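Local coordinates for lipase (Penicillium expansum, PDB 3G7N), which hydrolyses triacylglycerols and other acylglycerol lipids, releasing free fatty acids, at residues I34-Y39 with I111-A116; I75-I80 with N192-P197; P82-V87 with R101-V106; G222-D225 with S229-N232. One frame throughout, in Å; residues are numbered along the deposited sequence.

Following the chain from the N terminus, contact 1 is the first to open. It joins strand 32-40 to helix 97-120. Contact 2 opens inside that loop at I75-I80 and closes beyond it at N192-P197, so the two loops cross. Contact 3 is short-range and lies within both. It lays the loop P82-V87 on the same helix that contact 1 uses, and V106 touches I38 of contact 1. Contact 4 comes later in the chain and closes a small loop of its own before strand 243-244. N192 bridges contacts 2 and 4 through its side-chain amide. Contacts 1 and 4 lie on opposite sides of the chain's centre.

Contact 1 (I34-Y39 with I111-A116); sequences IVKRIY and ITEVKA. Unlike the reference sequence in segment 34-39: V35 (reference Ala).
E113 on helix 97-120 sets CG opposite its backbone N (chi1 177°) and bends at chi2 (66°), bringing CG and carboxylate to V35 and K36 of strand 32-40. K36 also places CG trans to its backbone N (chi1 179°). Its CB faces the glutamate, while the rest of the chain bends at chi2 and leads the amine off. The firm touch is therefore aliphatic: K36 CB lies 3.7 Å from E113 CG, and the two side chains pass at a slant. K36 NZ stays 5.5 Å from E113 OE1, so the opposite charges are near each other without forming a salt bridge. Some mutual attraction is still likely. V35, an alanine in the reference sequence, sits beside the carboxylate. Its CG2 is modelled too close to E113 OE2, so that detail is doubtful. OE2 has a hydrogen bond to a PEG molecule, probably from the crystallisation liquor. I38, further along the strand, packs on T109 and I110 of the same helix. V35 and K36 both face V49 of the adjacent strand 45-52, which makes a classic beta bulge. Helix 97-120 meets that bulged strand at the surface, in the helix-on-sheet layering of an alpha/beta hydrolase fold.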
# COMPACT_ATOMS: atom_id res chain seq x y z
N ILE A 34 -7.05 -12.32 11.36
CA ILE A 34 -5.67 -11.92 11.57
C ILE A 34 -4.93 -13.02 12.30
O ILE A 34 -5.29 -13.34 13.44
CB ILE A 34 -5.55 -10.57 12.34
CG1 ILE A 34 -6.24 -9.43 11.57
CG2 ILE A 34 -4.07 -10.23 12.60
CD1 ILE A 34 -6.65 -8.22 12.44
N VAL A 35 -3.91 -13.59 11.67
CA VAL A 35 -3.17 -14.72 12.24
C VAL A 35 -1.85 -14.30 12.86
O VAL A 35 -1.31 -15.00 13.73
CB VAL A 35 -2.91 -15.78 11.20
CG1 VAL A 35 -4.20 -16.33 10.66
CG2 VAL A 35 -2.14 -15.22 10.11
N LYS A 36 -1.32 -13.15 12.46
CA LYS A 36 -0.01 -12.71 12.96
C LYS A 36 0.02 -11.20 13.02
O LYS A 36 -0.38 -10.52 12.06
CB LYS A 36 1.08 -13.23 12.02
CG LYS A 36 2.50 -12.85 12.36
CD LYS A 36 2.99 -13.70 13.48
CE LYS A 36 4.52 -13.78 13.52
NZ LYS A 36 4.89 -14.65 14.66
N ARG A 37 0.44 -10.66 14.16
CA ARG A 37 0.53 -9.21 14.31
C ARG A 37 1.98 -8.78 14.25
O ARG A 37 2.81 -9.29 14.99
CB ARG A 37 -0.15 -8.78 15.61
CG ARG A 37 -1.63 -9.26 15.63
CD ARG A 37 -2.34 -9.01 16.95
NE ARG A 37 -2.83 -7.64 17.05
CZ ARG A 37 -4.00 -7.23 16.55
NH1 ARG A 37 -4.83 -8.10 16.00
NH2 ARG A 37 -4.38 -5.98 16.74
N ILE A 38 2.27 -7.96 13.23
CA ILE A 38 3.61 -7.50 12.85
C ILE A 38 3.95 -6.21 13.61
O ILE A 38 3.14 -5.28 13.67
CB ILE A 38 3.64 -7.18 11.33
CG1 ILE A 38 3.20 -8.39 10.50
CG2 ILE A 38 5.03 -6.68 10.93
CD1 ILE A 38 4.10 -9.62 10.64
N TYR A 39 5.09 -6.20 14.30
CA TYR A 39 5.46 -5.03 15.09
C TYR A 39 6.98 -4.82 15.09
O TYR A 39 7.72 -5.80 15.15
CB TYR A 39 4.92 -5.19 16.52
CG TYR A 39 5.12 -4.00 17.43
CD1 TYR A 39 4.82 -2.71 17.00
CD2 TYR A 39 5.49 -4.18 18.75
CE1 TYR A 39 5.05 -1.61 17.82
CE2 TYR A 39 5.70 -3.09 19.59
CZ TYR A 39 5.46 -1.82 19.12
OH TYR A 39 5.62 -0.75 19.97
N ILE A 111 7.09 -12.64 5.17
CA ILE A 111 7.25 -13.71 4.19
C ILE A 111 7.05 -15.09 4.83
O ILE A 111 6.40 -15.96 4.26
CB ILE A 111 8.63 -13.62 3.48
CG1 ILE A 111 8.76 -12.29 2.72
CG2 ILE A 111 8.81 -14.79 2.53
CD1 ILE A 111 7.70 -12.03 1.68
N THR A 112 7.60 -15.28 6.02
CA THR A 112 7.45 -16.56 6.72
C THR A 112 5.99 -16.89 7.02
O THR A 112 5.53 -18.00 6.79
CB THR A 112 8.27 -16.57 8.03
OG1 THR A 112 9.66 -16.46 7.69
CG2 THR A 112 8.07 -17.87 8.80
N GLU A 113 5.23 -15.90 7.47
CA GLU A 113 3.83 -16.14 7.79
C GLU A 113 3.01 -16.35 6.52
O GLU A 113 2.16 -17.24 6.47
CB GLU A 113 3.25 -14.99 8.62
CG GLU A 113 1.77 -15.14 8.92
CD GLU A 113 1.44 -16.33 9.83
OE1 GLU A 113 2.36 -16.94 10.41
OE2 GLU A 113 0.23 -16.55 10.08
N VAL A 114 3.29 -15.59 5.47
CA VAL A 114 2.58 -15.81 4.21
C VAL A 114 2.84 -17.23 3.69
O VAL A 114 1.91 -17.91 3.22
CB VAL A 114 2.92 -14.73 3.16
CG1 VAL A 114 2.34 -15.10 1.78
CG2 VAL A 114 2.44 -13.36 3.62
N LYS A 115 4.08 -17.70 3.80
CA LYS A 115 4.41 -19.04 3.34
C LYS A 115 3.68 -20.11 4.14
O LYS A 115 3.12 -21.05 3.57
CB LYS A 115 5.91 -19.27 3.40
CG LYS A 115 6.37 -20.55 2.70
CD LYS A 115 7.86 -20.77 2.91
CE LYS A 115 8.36 -21.94 2.07
NZ LYS A 115 9.85 -21.99 1.99
N ALA A 116 3.53 -19.88 5.44
CA ALA A 116 2.76 -20.79 6.27
C ALA A 116 1.29 -20.79 5.87
O ALA A 116 0.63 -21.85 5.83
CB ALA A 116 2.92 -20.43 7.74

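Contact 2 (I75-I80 with N192-P197); sequences IDIALI and NMYSSP
A type II beta turn runs from N192 to S195 and presents Y194 to the I75-I80 segment, which holds an Asx turn. In the beta turn Y194 has a positive phi. In the Asx turn D76 OD1 accepts from A78 N at 3.1 Å. The I77 and Y194 CA atoms are 8.9 Å apart, and the side chains fill the distance. The tyrosine ring is gripped near its hydroxyl end. I75 CG2 lies at the ring edge, near its plane, while I77 CG2 comes in obliquely, 3.6 Å from Y194 CZ. I77 CG2 lies opposite the carbonyl carbon, with chi1 at 65°, and this branch reaches the ring. M193 CB covers one face over its centre. F201 meets the ring with the planes turned by about 50°. An alanine in place of Y194 would probably leave the methyls of I75 and I77 without their partner and open a gap beside M193. The site belongs to the lipase alpha/beta hydrolase fold. The side chain of I75 is about 9 Å from that of S132, the likely nucleophile. Within the turn, S195 OG donates to N192 O at 2.7 Å, tilted 24° from the carbonyl plane.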
# COMPACT_ATOMS: atom_id res chain seq x y z
N ILE A 75 11.08 11.91 7.68
CA ILE A 75 11.35 10.65 6.99
C ILE A 75 12.61 10.71 6.13
O ILE A 75 12.89 11.71 5.46
CB ILE A 75 10.17 10.22 6.13
CG1 ILE A 75 10.36 8.77 5.65
CG2 ILE A 75 9.99 11.14 4.96
CD1 ILE A 75 9.07 8.09 5.31
N ASP A 76 13.38 9.64 6.18
CA ASP A 76 14.69 9.63 5.57
C ASP A 76 14.58 9.42 4.06
O ASP A 76 14.18 8.36 3.60
CB ASP A 76 15.51 8.52 6.22
CG ASP A 76 16.98 8.61 5.89
OD1 ASP A 76 17.33 9.25 4.89
OD2 ASP A 76 17.74 7.80 6.49
N ILE A 77 14.89 10.45 3.27
CA ILE A 77 14.77 10.33 1.84
C ILE A 77 16.07 10.09 1.10
O ILE A 77 16.08 10.07 -0.12
CB ILE A 77 13.99 11.48 1.18
CG1 ILE A 77 14.74 12.80 1.33
CG2 ILE A 77 12.58 11.59 1.74
CD1 ILE A 77 14.09 13.95 0.54
N ALA A 78 17.09 9.66 1.83
CA ALA A 78 18.30 9.17 1.18
C ALA A 78 18.00 7.91 0.37
O ALA A 78 17.45 6.94 0.90
CB ALA A 78 19.38 8.89 2.22
N LEU A 79 18.40 7.90 -0.90
CA LEU A 79 18.24 6.71 -1.73
C LEU A 79 19.34 5.71 -1.44
O LEU A 79 20.53 6.07 -1.46
CB LEU A 79 18.23 7.08 -3.21
CG LEU A 79 17.00 7.82 -3.73
CD1 LEU A 79 17.15 8.19 -5.20
CD2 LEU A 79 15.72 6.97 -3.52
N ILE A 80 18.95 4.46 -1.24
CA ILE A 80 19.90 3.39 -0.97
C ILE A 80 19.64 2.18 -1.86
O ILE A 80 18.61 2.09 -2.54
CB ILE A 80 19.93 2.98 0.51
CG1 ILE A 80 18.54 2.57 1.00
CG2 ILE A 80 20.40 4.15 1.38
CD1 ILE A 80 18.04 1.28 0.41
N ASN A 192 2.07 13.73 -4.04
CA ASN A 192 2.85 14.72 -4.82
C ASN A 192 4.20 15.00 -4.18
O ASN A 192 5.00 15.77 -4.73
CB ASN A 192 2.04 16.02 -4.94
CG ASN A 192 0.77 15.81 -5.74
OD1 ASN A 192 0.74 14.96 -6.65
ND2 ASN A 192 -0.28 16.54 -5.41
N MET A 193 4.47 14.41 -3.03
CA MET A 193 5.78 14.57 -2.43
C MET A 193 6.84 13.95 -3.32
O MET A 193 6.60 12.92 -3.96
CB MET A 193 5.82 13.93 -1.06
CG MET A 193 4.96 14.68 -0.07
SD MET A 193 4.75 13.87 1.53
CE MET A 193 6.38 14.16 2.24
N TYR A 194 7.99 14.62 -3.39
CA TYR A 194 9.19 14.07 -4.03
C TYR A 194 9.06 14.08 -5.56
O TYR A 194 9.84 13.40 -6.25
CB TYR A 194 9.57 12.66 -3.50
CG TYR A 194 9.50 12.55 -1.99
CD1 TYR A 194 10.04 13.54 -1.16
CD2 TYR A 194 8.83 11.48 -1.39
CE1 TYR A 194 9.94 13.44 0.21
CE2 TYR A 194 8.78 11.36 -0.02
CZ TYR A 194 9.24 12.38 0.77
OH TYR A 194 9.23 12.21 2.14
N SER A 195 8.11 14.84 -6.09
CA SER A 195 7.91 14.98 -7.52
C SER A 195 8.75 16.07 -8.18
O SER A 195 8.78 16.18 -9.39
CB SER A 195 6.43 15.23 -7.83
OG SER A 195 5.99 16.42 -7.20
N SER A 196 9.39 16.91 -7.38
CA SER A 196 10.23 17.96 -7.99
C SER A 196 11.35 17.36 -8.83
O SER A 196 11.88 16.30 -8.49
CB SER A 196 10.82 18.91 -6.93
OG SER A 196 11.80 18.26 -6.14
N PRO A 197 11.78 18.06 -9.90
CA PRO A 197 12.84 17.51 -10.76
C PRO A 197 14.15 17.25 -10.02
O PRO A 197 14.88 16.32 -10.35
CB PRO A 197 13.01 18.59 -11.83
CG PRO A 197 11.66 19.21 -11.95
CD PRO A 197 11.10 19.21 -10.54

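Contact 3 (P82-V87 with R101-V106); sequences PELSGV and RPWSAV
The indole of W103 has V106 CG2 on one face, 4.1 Å above the plane and offset toward the rim, and L84 at its edge. L84 CD1 lies near the ring plane, 3.7 Å from W103 CD1. The imidazole of H107 also meets the indole, with the planes at about 75°. L84 and W103 cross at about a right angle. The second leucine methyl, CD2, bridges two residues: it is 3.8 Å from W103 CD1 and 3.9 Å from S104 CB. W103 reaches the loop because CG stands opposite its backbone N (chi1 -179°), which sets the ring with its CD1 edge toward L84. L84 begins a type II beta turn that ends at V87, closed by V87 N donating to L84 O at 3.1 Å. G86 has a positive phi in that turn. I140 of helix 133-148 touches both L84 and W103, so the leucine is held where the loop, helix 97-120 and helix 133-148 come together. An alanine at L84 would probably leave the five-membered edge of the indole and the CB of S104 without their apolar neighbour, and open a gap beside I140. Nearby, S85 OG bonds to D108 of helix 97-120. No hydrogen bond joins the two segments, so the contact rests on apolar packing, largely buried, of the branched leucine end against the ring edge.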
# COMPACT_ATOMS: atom_id res chain seq x y z
N PRO A 82 18.61 -1.37 -2.13
CA PRO A 82 17.85 -2.23 -1.23
C PRO A 82 18.34 -3.67 -1.28
O PRO A 82 18.88 -4.11 -2.30
CB PRO A 82 16.44 -2.16 -1.80
CG PRO A 82 16.62 -1.88 -3.23
CD PRO A 82 17.86 -1.03 -3.35
N GLU A 83 18.05 -4.41 -0.22
CA GLU A 83 18.38 -5.82 -0.13
C GLU A 83 17.29 -6.50 0.70
O GLU A 83 17.08 -6.14 1.86
CB GLU A 83 19.75 -5.99 0.54
CG GLU A 83 20.16 -7.44 0.78
CD GLU A 83 21.66 -7.62 0.88
OE1 GLU A 83 22.36 -6.66 1.28
OE2 GLU A 83 22.15 -8.73 0.56
N LEU A 84 16.64 -7.50 0.11
CA LEU A 84 15.58 -8.24 0.79
C LEU A 84 15.66 -9.72 0.40
O LEU A 84 15.76 -10.04 -0.79
CB LEU A 84 14.20 -7.69 0.38
CG LEU A 84 13.90 -6.23 0.77
CD1 LEU A 84 12.61 -5.76 0.09
CD2 LEU A 84 13.82 -6.03 2.27
N SER A 85 15.38 -10.60 1.35
CA SER A 85 15.43 -12.02 1.03
C SER A 85 14.41 -12.39 -0.04
O SER A 85 13.24 -11.95 -0.00
CB SER A 85 15.25 -12.87 2.29
OG SER A 85 13.95 -12.73 2.83
N GLY A 86 14.84 -13.20 -1.00
CA GLY A 86 13.97 -13.72 -2.04
C GLY A 86 13.72 -12.73 -3.15
O GLY A 86 13.02 -13.03 -4.10
N VAL A 87 14.30 -11.53 -3.03
CA VAL A 87 14.15 -10.50 -4.05
C VAL A 87 15.49 -10.26 -4.75
O VAL A 87 16.51 -10.11 -4.09
CB VAL A 87 13.67 -9.15 -3.45
CG1 VAL A 87 13.50 -8.11 -4.55
CG2 VAL A 87 12.38 -9.35 -2.66
N ARG A 101 14.03 0.78 5.30
CA ARG A 101 14.38 0.37 6.65
C ARG A 101 13.23 -0.29 7.42
O ARG A 101 13.39 -1.41 7.92
CB ARG A 101 15.00 1.53 7.45
CG ARG A 101 15.50 1.14 8.82
CD ARG A 101 16.58 2.12 9.30
NE ARG A 101 16.88 1.92 10.72
CZ ARG A 101 16.20 2.50 11.71
NH1 ARG A 101 15.25 3.38 11.44
NH2 ARG A 101 16.53 2.26 12.97
N PRO A 102 12.07 0.39 7.53
CA PRO A 102 10.96 -0.28 8.22
C PRO A 102 10.51 -1.56 7.51
O PRO A 102 10.24 -2.54 8.18
CB PRO A 102 9.85 0.78 8.23
CG PRO A 102 10.26 1.81 7.20
CD PRO A 102 11.78 1.80 7.24
N TRP A 103 10.43 -1.56 6.18
CA TRP A 103 10.02 -2.82 5.52
C TRP A 103 11.00 -3.95 5.82
O TRP A 103 10.61 -5.07 6.15
CB TRP A 103 9.87 -2.65 4.01
CG TRP A 103 9.43 -3.92 3.37
CD1 TRP A 103 10.25 -4.85 2.75
CD2 TRP A 103 8.17 -4.57 3.57
NE1 TRP A 103 9.55 -6.01 2.52
CE2 TRP A 103 8.26 -5.85 2.97
CE3 TRP A 103 6.94 -4.17 4.13
CZ2 TRP A 103 7.21 -6.76 3.00
CZ3 TRP A 103 5.88 -5.06 4.11
CH2 TRP A 103 6.02 -6.34 3.52
N SER A 104 12.30 -3.67 5.72
CA SER A 104 13.31 -4.71 5.90
C SER A 104 13.28 -5.27 7.31
O SER A 104 13.56 -6.45 7.51
CB SER A 104 14.70 -4.17 5.56
OG SER A 104 15.13 -3.24 6.53
N ALA A 105 12.82 -4.47 8.26
CA ALA A 105 12.68 -4.93 9.65
C ALA A 105 11.64 -6.03 9.79
O ALA A 105 11.77 -6.89 10.67
CB ALA A 105 12.36 -3.77 10.58
N VAL A 106 10.58 -5.98 8.98
CA VAL A 106 9.45 -6.90 9.11
C VAL A 106 9.35 -7.90 7.98
O VAL A 106 8.55 -8.84 8.05
CB VAL A 106 8.10 -6.15 9.25
CG1 VAL A 106 8.08 -5.30 10.53
CG2 VAL A 106 7.82 -5.28 8.02

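Contact 4 (G222-D225 with S229-N232); sequences GQRD and SAGN
R224 and A230 come within 5.2 Å at their CA atoms, where the loop G222-D225 runs beside a 3-10 segment spanning S229 to G231. N232 N donates to S229 O, just after the 3-10 segment. The R224 chain bends at chi2 and chi3 (-67° and -70°), which folds the guanidinium back over A230. The methyl of A230 lies over the centre of one guanidinium face, with CB 3.4 Å from R224 CZ. The N-H groups are left pointing outward in the plane. At that edge R224 NH1 donates to water 1 at 3.0 Å. Water 1 in turn donates to S229 OG at 2.9 Å, and Q223 O is also within bonding distance. Water 1 has more acceptors around it than protons to give, so they may share it. R224 NH1 also bonds to N192 OD1. S229 OG has a further partner in E207 OE2, so a serine hydroxyl ties this loop to strand 206-210. Water 2 makes a second bridge, accepting from A230 N at 2.8 Å and able to donate to D225 O, 2.9 Å away, though other acceptors compete for its protons. No direct hydrogen bond joins the two segments, so water does the polar linking. The D225 carboxylate turns to other partners, the amino group of A1 among them. The C220-C228 disulfide closes the chain around G222-D225, just before S229. N232 ND2 bonds to the backbone O of D188, the likely charge-relay aspartate, consistent with a disulfide-bounded loop lying beside the Ser-His-Asp triad, with N232 in its second shell.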
# COMPACT_ATOMS: atom_id res chain seq x y z
N GLY A 222 -1.58 6.94 -16.72
CA GLY A 222 -0.18 7.09 -16.39
C GLY A 222 0.01 7.37 -14.90
O GLY A 222 -0.90 7.11 -14.08
N GLN A 223 1.18 7.85 -14.53
CA GLN A 223 1.51 8.01 -13.11
C GLN A 223 1.08 9.36 -12.53
O GLN A 223 1.02 9.50 -11.31
CB GLN A 223 3.01 7.78 -12.88
CG GLN A 223 3.49 6.40 -13.30
CD GLN A 223 2.64 5.30 -12.69
OE1 GLN A 223 2.36 5.31 -11.48
NE2 GLN A 223 2.33 4.28 -13.47
N ARG A 224 1.00 10.39 -13.37
CA ARG A 224 0.84 11.76 -12.92
C ARG A 224 -0.26 12.45 -13.73
O ARG A 224 -0.11 13.61 -14.15
CB ARG A 224 2.17 12.50 -13.03
CG ARG A 224 3.31 11.85 -12.25
CD ARG A 224 3.09 11.91 -10.74
NE ARG A 224 3.25 13.29 -10.27
CZ ARG A 224 2.74 13.77 -9.14
NH1 ARG A 224 1.98 13.02 -8.36
NH2 ARG A 224 2.99 15.03 -8.80
N ASP A 225 -1.39 11.78 -13.88
CA ASP A 225 -2.56 12.37 -14.54
C ASP A 225 -2.97 13.65 -13.80
O ASP A 225 -3.17 13.63 -12.58
CB ASP A 225 -3.71 11.36 -14.49
CG ASP A 225 -4.86 11.72 -15.40
OD1 ASP A 225 -5.19 12.93 -15.53
OD2 ASP A 225 -5.54 10.78 -15.87
N SER A 229 -4.14 13.02 -8.51
CA SER A 229 -3.35 13.69 -7.47
C SER A 229 -2.44 14.79 -8.05
O SER A 229 -2.31 15.87 -7.45
CB SER A 229 -2.53 12.68 -6.64
OG SER A 229 -1.74 11.83 -7.46
N ALA A 230 -1.73 14.50 -9.14
CA ALA A 230 -0.69 15.41 -9.62
C ALA A 230 -1.23 16.80 -9.91
O ALA A 230 -0.47 17.76 -9.87
CB ALA A 230 -0.03 14.84 -10.87
N GLY A 231 -2.51 16.89 -10.25
CA GLY A 231 -3.10 18.17 -10.63
C GLY A 231 -3.86 18.87 -9.53
O GLY A 231 -4.51 19.88 -9.78
N ASN A 232 -3.83 18.34 -8.31
CA ASN A 232 -4.76 18.81 -7.29
C ASN A 232 -4.33 20.03 -6.49
O ASN A 232 -5.05 20.51 -5.61
CB ASN A 232 -5.27 17.67 -6.38
CG ASN A 232 -4.24 17.18 -5.37
OD1 ASN A 232 -3.19 17.80 -5.14
ND2 ASN A 232 -4.56 16.06 -4.72
O HOH W 1 0.49 10.45 -8.60
O HOH W 2 -1.70 12.10 -10.64